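FKBP-type peptidyl-prolyl cis-trans isomerase fkpA (Escherichia coli, PDB 1Q6I) catalyses the cis-trans isomerisation of peptidyl-proline bonds and so speeds protein folding in the periplasm. Local coordinates at residues A[141-146]-A[219-224]; A[189-194]-A[213-218]. All blocks are in the same frame, centred on the assembly; numbering follows the deposited sequence.

Contact 1: A[141-146]-A[219-224]; sequences TVVVNY and ELLDVK. With FK5 (8-deethyl-8-[but-3-enyl]-ascomycin), chain C.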
# COMPACT_ATOMS: atom_id res chain seq x y z
N THR A 141 -7.50 15.73 -39.26
CA THR A 141 -7.75 16.20 -37.90
C THR A 141 -9.13 16.87 -37.83
O THR A 141 -9.51 17.64 -38.71
CB THR A 141 -6.70 17.23 -37.53
OG1 THR A 141 -5.45 16.56 -37.37
CG2 THR A 141 -7.02 17.90 -36.15
N VAL A 142 -9.86 16.59 -36.76
CA VAL A 142 -11.18 17.14 -36.56
C VAL A 142 -11.19 17.87 -35.23
O VAL A 142 -10.49 17.48 -34.28
CB VAL A 142 -12.31 16.09 -36.55
CG1 VAL A 142 -12.44 15.40 -37.94
CG2 VAL A 142 -12.12 15.06 -35.45
N VAL A 143 -11.99 18.94 -35.21
CA VAL A 143 -12.25 19.73 -34.02
C VAL A 143 -13.77 19.62 -33.73
O VAL A 143 -14.58 19.93 -34.61
CB VAL A 143 -11.89 21.23 -34.23
CG1 VAL A 143 -12.09 22.02 -32.95
CG2 VAL A 143 -10.48 21.42 -34.77
N VAL A 144 -14.14 19.21 -32.51
CA VAL A 144 -15.54 19.00 -32.15
C VAL A 144 -15.94 19.45 -30.76
O VAL A 144 -15.10 19.50 -29.86
CB VAL A 144 -15.85 17.47 -32.12
CG1 VAL A 144 -15.57 16.84 -33.47
CG2 VAL A 144 -15.01 16.74 -31.04
N ASN A 145 -17.21 19.80 -30.59
CA ASN A 145 -17.76 19.86 -29.26
C ASN A 145 -18.59 18.58 -29.12
O ASN A 145 -19.14 18.07 -30.08
CB ASN A 145 -18.62 21.09 -29.01
CG ASN A 145 -17.80 22.35 -28.86
OD1 ASN A 145 -16.89 22.45 -28.00
ND2 ASN A 145 -18.11 23.33 -29.69
N TYR A 146 -18.67 18.04 -27.92
CA TYR A 146 -19.48 16.83 -27.72
C TYR A 146 -19.95 16.67 -26.29
O TYR A 146 -19.44 17.25 -25.34
CB TYR A 146 -18.72 15.57 -28.17
CG TYR A 146 -17.57 15.25 -27.29
CD1 TYR A 146 -16.36 15.86 -27.50
CD2 TYR A 146 -17.70 14.40 -26.18
CE1 TYR A 146 -15.29 15.64 -26.69
CE2 TYR A 146 -16.62 14.17 -25.34
CZ TYR A 146 -15.40 14.80 -25.61
OH TYR A 146 -14.27 14.65 -24.80
N GLU A 219 -20.94 18.04 -32.38
CA GLU A 219 -20.93 19.11 -33.38
C GLU A 219 -19.53 19.14 -34.02
O GLU A 219 -18.53 19.22 -33.32
CB GLU A 219 -21.28 20.47 -32.78
CG GLU A 219 -22.65 20.52 -32.16
CD GLU A 219 -23.02 21.88 -31.59
OE1 GLU A 219 -22.11 22.76 -31.40
OE2 GLU A 219 -24.24 22.03 -31.32
N LEU A 220 -19.47 19.03 -35.36
CA LEU A 220 -18.20 19.10 -36.10
C LEU A 220 -17.87 20.50 -36.58
O LEU A 220 -18.53 21.04 -37.49
CB LEU A 220 -18.21 18.13 -37.27
CG LEU A 220 -17.06 18.02 -38.24
CD1 LEU A 220 -15.78 17.62 -37.54
CD2 LEU A 220 -17.45 16.99 -39.26
N LEU A 221 -16.84 21.10 -35.96
CA LEU A 221 -16.46 22.50 -36.23
C LEU A 221 -15.44 22.65 -37.34
O LEU A 221 -15.50 23.61 -38.11
CB LEU A 221 -15.87 23.14 -35.00
CG LEU A 221 -16.69 23.03 -33.73
CD1 LEU A 221 -15.88 23.70 -32.64
CD2 LEU A 221 -18.04 23.72 -33.93
N ASP A 222 -14.48 21.74 -37.42
CA ASP A 222 -13.47 21.85 -38.46
C ASP A 222 -12.92 20.50 -38.86
O ASP A 222 -12.92 19.52 -38.10
CB ASP A 222 -12.33 22.78 -38.00
CG ASP A 222 -11.69 23.56 -39.16
OD1 ASP A 222 -12.31 23.65 -40.27
OD2 ASP A 222 -10.58 24.15 -39.03
N VAL A 223 -12.46 20.46 -40.10
CA VAL A 223 -11.87 19.28 -40.70
C VAL A 223 -10.65 19.87 -41.34
O VAL A 223 -10.76 20.75 -42.18
CB VAL A 223 -12.78 18.67 -41.75
CG1 VAL A 223 -12.06 17.52 -42.48
CG2 VAL A 223 -14.07 18.21 -41.14
N LYS A 224 -9.47 19.43 -40.90
CA LYS A 224 -8.23 20.01 -41.40
C LYS A 224 -7.14 18.98 -41.55
O LYS A 224 -7.27 17.81 -41.16
CB LYS A 224 -7.78 21.15 -40.51
CG LYS A 224 -7.56 20.84 -39.07
CD LYS A 224 -7.31 22.13 -38.29
CE LYS A 224 -7.37 21.95 -36.78
NZ LYS A 224 -7.17 23.25 -36.04
OXT LYS A 224 -6.10 19.33 -42.11
C1 FK5 C . -12.15 8.78 -27.71
C2 FK5 C . -13.58 9.24 -27.51
C3 FK5 C . -14.47 9.80 -28.59
C4 FK5 C . -13.89 11.16 -28.88
C5 FK5 C . -14.02 12.08 -27.66
C6 FK5 C . -13.51 11.45 -26.36
C8 FK5 C . -14.43 9.44 -25.28
C9 FK5 C . -14.70 10.14 -24.14
C10 FK5 C . -13.78 10.06 -22.96
C11 FK5 C . -13.33 8.66 -22.53
C12 FK5 C . -12.21 8.72 -21.49
C13 FK5 C . -11.12 9.71 -21.88
C14 FK5 C . -11.74 11.04 -22.25
C15 FK5 C . -10.72 12.09 -22.68
C16 FK5 C . -10.33 13.02 -21.55
C17 FK5 C . -8.95 12.81 -20.95
C18 FK5 C . -8.03 11.91 -21.80
C19 FK5 C . -7.01 12.67 -22.64
C20 FK5 C . -5.77 11.98 -23.02
C21 FK5 C . -5.19 12.12 -24.40
C22 FK5 C . -5.76 11.12 -25.38
C23 FK5 C . -7.04 11.41 -26.10
C24 FK5 C . -7.53 10.19 -26.88
C25 FK5 C . -9.04 10.29 -26.85
C26 FK5 C . -9.89 9.10 -27.32
C27 FK5 C . -9.31 7.92 -26.67
C28 FK5 C . -8.63 6.99 -27.53
C29 FK5 C . -8.19 5.66 -27.05
C30 FK5 C . -9.16 4.59 -27.52
C31 FK5 C . -8.63 3.19 -27.21
C32 FK5 C . -7.27 3.06 -27.85
C33 FK5 C . -6.31 4.09 -27.27
C34 FK5 C . -6.82 5.46 -27.66
C35 FK5 C . -14.47 7.83 -21.99
C36 FK5 C . -9.18 12.26 -19.54
C37 FK5 C . -7.23 14.07 -23.13
C38 FK5 C . -3.67 12.01 -24.26
C39 FK5 C . -3.02 13.26 -24.83
C40 FK5 C . -1.92 13.90 -24.10
C41 FK5 C . -9.38 11.44 -27.77
C42 FK5 C . -9.48 7.74 -25.19
C43 FK5 C . -9.53 8.84 -20.33
C44 FK5 C . -10.71 14.10 -23.97
C45 FK5 C . -10.27 1.47 -26.87
N7 FK5 C . -13.87 10.01 -26.32
O1 FK5 C . -11.28 9.26 -26.95
O2 FK5 C . -11.79 7.94 -28.77
O3 FK5 C . -14.73 8.10 -25.31
O4 FK5 C . -15.83 10.96 -24.07
O5 FK5 C . -12.61 10.79 -23.33
O6 FK5 C . -14.57 10.67 -21.90
O7 FK5 C . -10.22 9.96 -20.83
O8 FK5 C . -11.32 12.86 -23.69
O9 FK5 C . -5.15 9.91 -25.68
O10 FK5 C . -7.11 10.21 -28.22
O11 FK5 C . -9.46 2.20 -27.77
O12 FK5 C . -6.75 1.78 -27.67
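One residue beyond the N145–E219 pair, the ring of Y146 turns one face to the bound FK5, whose C5 sits 3.7 Å above the ring plane, offset toward the rim. C5 belongs to the ligand's piperidine ring, and the Y146 ring also meets W177 edge-to-face. The pair belongs to the FKBP fold, in which a curved antiparallel sheet wraps a short helix and the ligand binds between them. CG of Y146 stands between its own backbone N and carbonyl carbon (chi1 69°), which swings the phenol into the pocket, where its OH is hydrogen-bonded to D157 and R162. With a leucine here, D157 and R162 would probably lose their common hydroxyl partner and FK5 the aromatic wall beside its piperidine ring.

Strands 141-146 and 219-223 run antiparallel and carry a classic beta bulge. L221 and D222 both face V143, whose O accepts a bond from L221 N at 2.9 Å and a weak one from D222 N at 3.3 Å. L221 has the helix-like psi of -37° that inserts the extra residue, and the register shifts by one. Despite the shift, L220 stays on the face of V142 and V144. The L220 side chain crosses that of V142 at about a right angle, its CD1 3.9 Å from V142 CB and also near V144 CG1; both valines also touch F168 of the next strand. On the other face, with V143 and N145, D222 turns its carboxylate away to a salt bridge with K186.

The chain's end is tied by a reciprocal pair, T141 N to K224 O and K224 N to T141 O, each 2.8 Å. Beyond it the extended K224 side chain passes T141 and crosses V143 obliquely, bringing CE 3.7 Å from V143 CG2.

Contact 2: A[189-194]-A[213-218]; sequences KIKLVI and TLVFDV. With FK5 (8-deethyl-8-[but-3-enyl]-ascomycin), chain C.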
# COMPACT_ATOMS: atom_id res chain seq x y z
N LYS A 189 -23.86 18.31 -37.35
CA LYS A 189 -24.12 17.76 -36.05
C LYS A 189 -24.65 16.35 -36.25
O LYS A 189 -25.35 16.07 -37.21
CB LYS A 189 -25.14 18.64 -35.32
CG LYS A 189 -24.71 20.09 -35.27
CD LYS A 189 -25.77 21.06 -34.71
CE LYS A 189 -25.17 22.47 -34.55
NZ LYS A 189 -24.08 22.83 -35.56
N ILE A 190 -24.30 15.45 -35.35
CA ILE A 190 -24.74 14.10 -35.45
C ILE A 190 -24.80 13.47 -34.08
O ILE A 190 -24.04 13.81 -33.19
CB ILE A 190 -23.81 13.30 -36.39
CG1 ILE A 190 -24.36 11.91 -36.62
CG2 ILE A 190 -22.37 13.22 -35.84
CD1 ILE A 190 -23.65 11.15 -37.72
N LYS A 191 -25.75 12.59 -33.90
CA LYS A 191 -25.90 11.85 -32.67
C LYS A 191 -25.39 10.46 -32.96
O LYS A 191 -25.81 9.82 -33.91
CB LYS A 191 -27.34 11.84 -32.22
CG LYS A 191 -27.66 10.93 -31.01
CD LYS A 191 -29.04 11.30 -30.41
CE LYS A 191 -29.57 10.27 -29.42
NZ LYS A 191 -30.79 10.81 -28.77
N LEU A 192 -24.45 10.00 -32.15
CA LEU A 192 -23.88 8.69 -32.35
C LEU A 192 -24.29 7.81 -31.19
O LEU A 192 -24.16 8.19 -30.05
CB LEU A 192 -22.35 8.77 -32.43
CG LEU A 192 -21.65 9.66 -33.49
CD1 LEU A 192 -20.13 9.43 -33.43
CD2 LEU A 192 -22.10 9.35 -34.90
N VAL A 193 -24.80 6.63 -31.50
CA VAL A 193 -25.20 5.64 -30.52
C VAL A 193 -24.33 4.42 -30.81
O VAL A 193 -24.56 3.67 -31.77
CB VAL A 193 -26.68 5.37 -30.62
CG1 VAL A 193 -27.11 4.15 -29.81
CG2 VAL A 193 -27.39 6.60 -30.14
N ILE A 194 -23.31 4.28 -29.97
CA ILE A 194 -22.20 3.37 -30.25
C ILE A 194 -22.21 2.13 -29.40
O ILE A 194 -22.16 2.21 -28.17
CB ILE A 194 -20.87 4.13 -30.08
CG1 ILE A 194 -20.87 5.47 -30.84
CG2 ILE A 194 -19.68 3.29 -30.54
CD1 ILE A 194 -19.57 6.37 -30.59
N THR A 213 -23.11 0.77 -23.98
CA THR A 213 -23.43 1.45 -25.22
C THR A 213 -23.26 2.96 -24.93
O THR A 213 -23.77 3.45 -23.92
CB THR A 213 -24.85 1.13 -25.71
OG1 THR A 213 -24.87 -0.17 -26.35
CG2 THR A 213 -25.29 2.15 -26.82
N LEU A 214 -22.60 3.72 -25.83
CA LEU A 214 -22.44 5.15 -25.56
C LEU A 214 -23.26 6.00 -26.50
O LEU A 214 -23.33 5.72 -27.68
CB LEU A 214 -20.97 5.56 -25.63
CG LEU A 214 -19.97 4.64 -24.96
CD1 LEU A 214 -18.58 5.24 -25.16
CD2 LEU A 214 -20.28 4.41 -23.44
N VAL A 215 -23.81 7.09 -25.97
CA VAL A 215 -24.59 8.04 -26.72
C VAL A 215 -23.79 9.35 -26.81
O VAL A 215 -23.54 10.02 -25.80
CB VAL A 215 -25.92 8.33 -25.97
CG1 VAL A 215 -26.77 9.41 -26.67
CG2 VAL A 215 -26.74 7.07 -25.78
N PHE A 216 -23.38 9.76 -28.00
CA PHE A 216 -22.68 11.03 -28.11
C PHE A 216 -23.47 12.04 -28.96
O PHE A 216 -23.94 11.70 -30.07
CB PHE A 216 -21.35 10.79 -28.79
CG PHE A 216 -20.31 10.17 -27.91
CD1 PHE A 216 -19.57 10.94 -27.06
CD2 PHE A 216 -20.05 8.82 -27.98
CE1 PHE A 216 -18.63 10.39 -26.26
CE2 PHE A 216 -19.12 8.28 -27.19
CZ PHE A 216 -18.39 9.05 -26.34
N ASP A 217 -23.62 13.25 -28.46
CA ASP A 217 -24.10 14.37 -29.29
C ASP A 217 -22.90 15.22 -29.70
O ASP A 217 -22.30 15.87 -28.85
CB ASP A 217 -25.08 15.23 -28.54
CG ASP A 217 -26.28 14.47 -28.10
OD1 ASP A 217 -26.93 13.85 -28.99
OD2 ASP A 217 -26.63 14.43 -26.91
N VAL A 218 -22.57 15.18 -30.99
CA VAL A 218 -21.43 15.80 -31.56
C VAL A 218 -21.71 16.96 -32.52
O VAL A 218 -22.59 16.86 -33.39
CB VAL A 218 -20.67 14.76 -32.37
CG1 VAL A 218 -19.31 15.26 -32.75
CG2 VAL A 218 -20.52 13.52 -31.60
C1 FK5 C . -12.15 8.78 -27.71
C2 FK5 C . -13.58 9.24 -27.51
C3 FK5 C . -14.47 9.80 -28.59
C4 FK5 C . -13.89 11.16 -28.88
C5 FK5 C . -14.02 12.08 -27.66
C6 FK5 C . -13.51 11.45 -26.36
C8 FK5 C . -14.43 9.44 -25.28
C9 FK5 C . -14.70 10.14 -24.14
C10 FK5 C . -13.78 10.06 -22.96
C11 FK5 C . -13.33 8.66 -22.53
C12 FK5 C . -12.21 8.72 -21.49
C13 FK5 C . -11.12 9.71 -21.88
C14 FK5 C . -11.74 11.04 -22.25
C15 FK5 C . -10.72 12.09 -22.68
C16 FK5 C . -10.33 13.02 -21.55
C17 FK5 C . -8.95 12.81 -20.95
C18 FK5 C . -8.03 11.91 -21.80
C19 FK5 C . -7.01 12.67 -22.64
C20 FK5 C . -5.77 11.98 -23.02
C21 FK5 C . -5.19 12.12 -24.40
C22 FK5 C . -5.76 11.12 -25.38
C23 FK5 C . -7.04 11.41 -26.10
C24 FK5 C . -7.53 10.19 -26.88
C25 FK5 C . -9.04 10.29 -26.85
C26 FK5 C . -9.89 9.10 -27.32
C27 FK5 C . -9.31 7.92 -26.67
C28 FK5 C . -8.63 6.99 -27.53
C29 FK5 C . -8.19 5.66 -27.05
C30 FK5 C . -9.16 4.59 -27.52
C31 FK5 C . -8.63 3.19 -27.21
C32 FK5 C . -7.27 3.06 -27.85
C33 FK5 C . -6.31 4.09 -27.27
C34 FK5 C . -6.82 5.46 -27.66
C35 FK5 C . -14.47 7.83 -21.99
C36 FK5 C . -9.18 12.26 -19.54
C37 FK5 C . -7.23 14.07 -23.13
C38 FK5 C . -3.67 12.01 -24.26
C39 FK5 C . -3.02 13.26 -24.83
C40 FK5 C . -1.92 13.90 -24.10
C41 FK5 C . -9.38 11.44 -27.77
C42 FK5 C . -9.48 7.74 -25.19
C43 FK5 C . -9.53 8.84 -20.33
C44 FK5 C . -10.71 14.10 -23.97
C45 FK5 C . -10.27 1.47 -26.87
N7 FK5 C . -13.87 10.01 -26.32
O1 FK5 C . -11.28 9.26 -26.95
O2 FK5 C . -11.79 7.94 -28.77
O3 FK5 C . -14.73 8.10 -25.31
O4 FK5 C . -15.83 10.96 -24.07
O5 FK5 C . -12.61 10.79 -23.33
O6 FK5 C . -14.57 10.67 -21.90
O7 FK5 C . -10.22 9.96 -20.83
O8 FK5 C . -11.32 12.86 -23.69
O9 FK5 C . -5.15 9.91 -25.68
O10 FK5 C . -7.11 10.21 -28.22
O11 FK5 C . -9.46 2.20 -27.77
O12 FK5 C . -6.75 1.78 -27.67
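I194 and F216 meet in the apolar centre, CD1 of the isoleucine lying 3.6 Å from CD2 of the ring. With CG1 anti to the carbonyl carbon (chi1 -50°) and the chain extended beyond, I194 reaches across to the ring from the neighbouring strand. The ring also serves the FKBP pocket: O4 of FK5 lies at its edge, in the ring plane, 3.6 Å from F216 CE1. W177 packs edge-to-face with the same ring, and F156 meets it with planes nearly perpendicular. Farther along this face, I190 and V218 lie side by side, CG2 against CB at 4.2 Å, and L192, paired with F216, brings its CG 4.4 Å from V218 CG2.

The backbones pair in regular antiparallel fashion, without a bulge. The bond from I194 N to L214 O is almost straight (178°) and 2.7 Å long.

On the opposite face the character changes from V193 and V215 to the polar margin. There the extended K191 runs alongside D217, its CD 3.6 Å from OD1, but NZ stays 4.9 Å from that oxygen, so the charges are near without touching. At the other end OG1 of T213 is hydrogen-bonded to NH1 of R107.

That face rests on helix 70-111, where V193 and K191 touch F110 and V215 touches Y106, while strand 124-127 flanks 189-194 and strand 141-150 flanks 213-218.

Overall arrangement
From the N terminus the chain passes through helices 19-44, 51-62 and 70-111 before building the sheet of the FKBP fold. Strand 141-150 later pairs with the last strand, 214-223: contact 1 closes a loop of 72 residues, holding two further strands, helix 175-180 and strand 189-194. Contact 2 is nested inside it and closes only 18 residues, none of them helix or strand. In contact 2 the first half of strand 214-223 meets 189-194, in contact 1 its second half meets 141-146, and strand 141-150 also runs on beside the first half, so strand 214-223 lies between its two neighbours in one sheet. Y146 and F216 pack together at the junction, and both reach FK5.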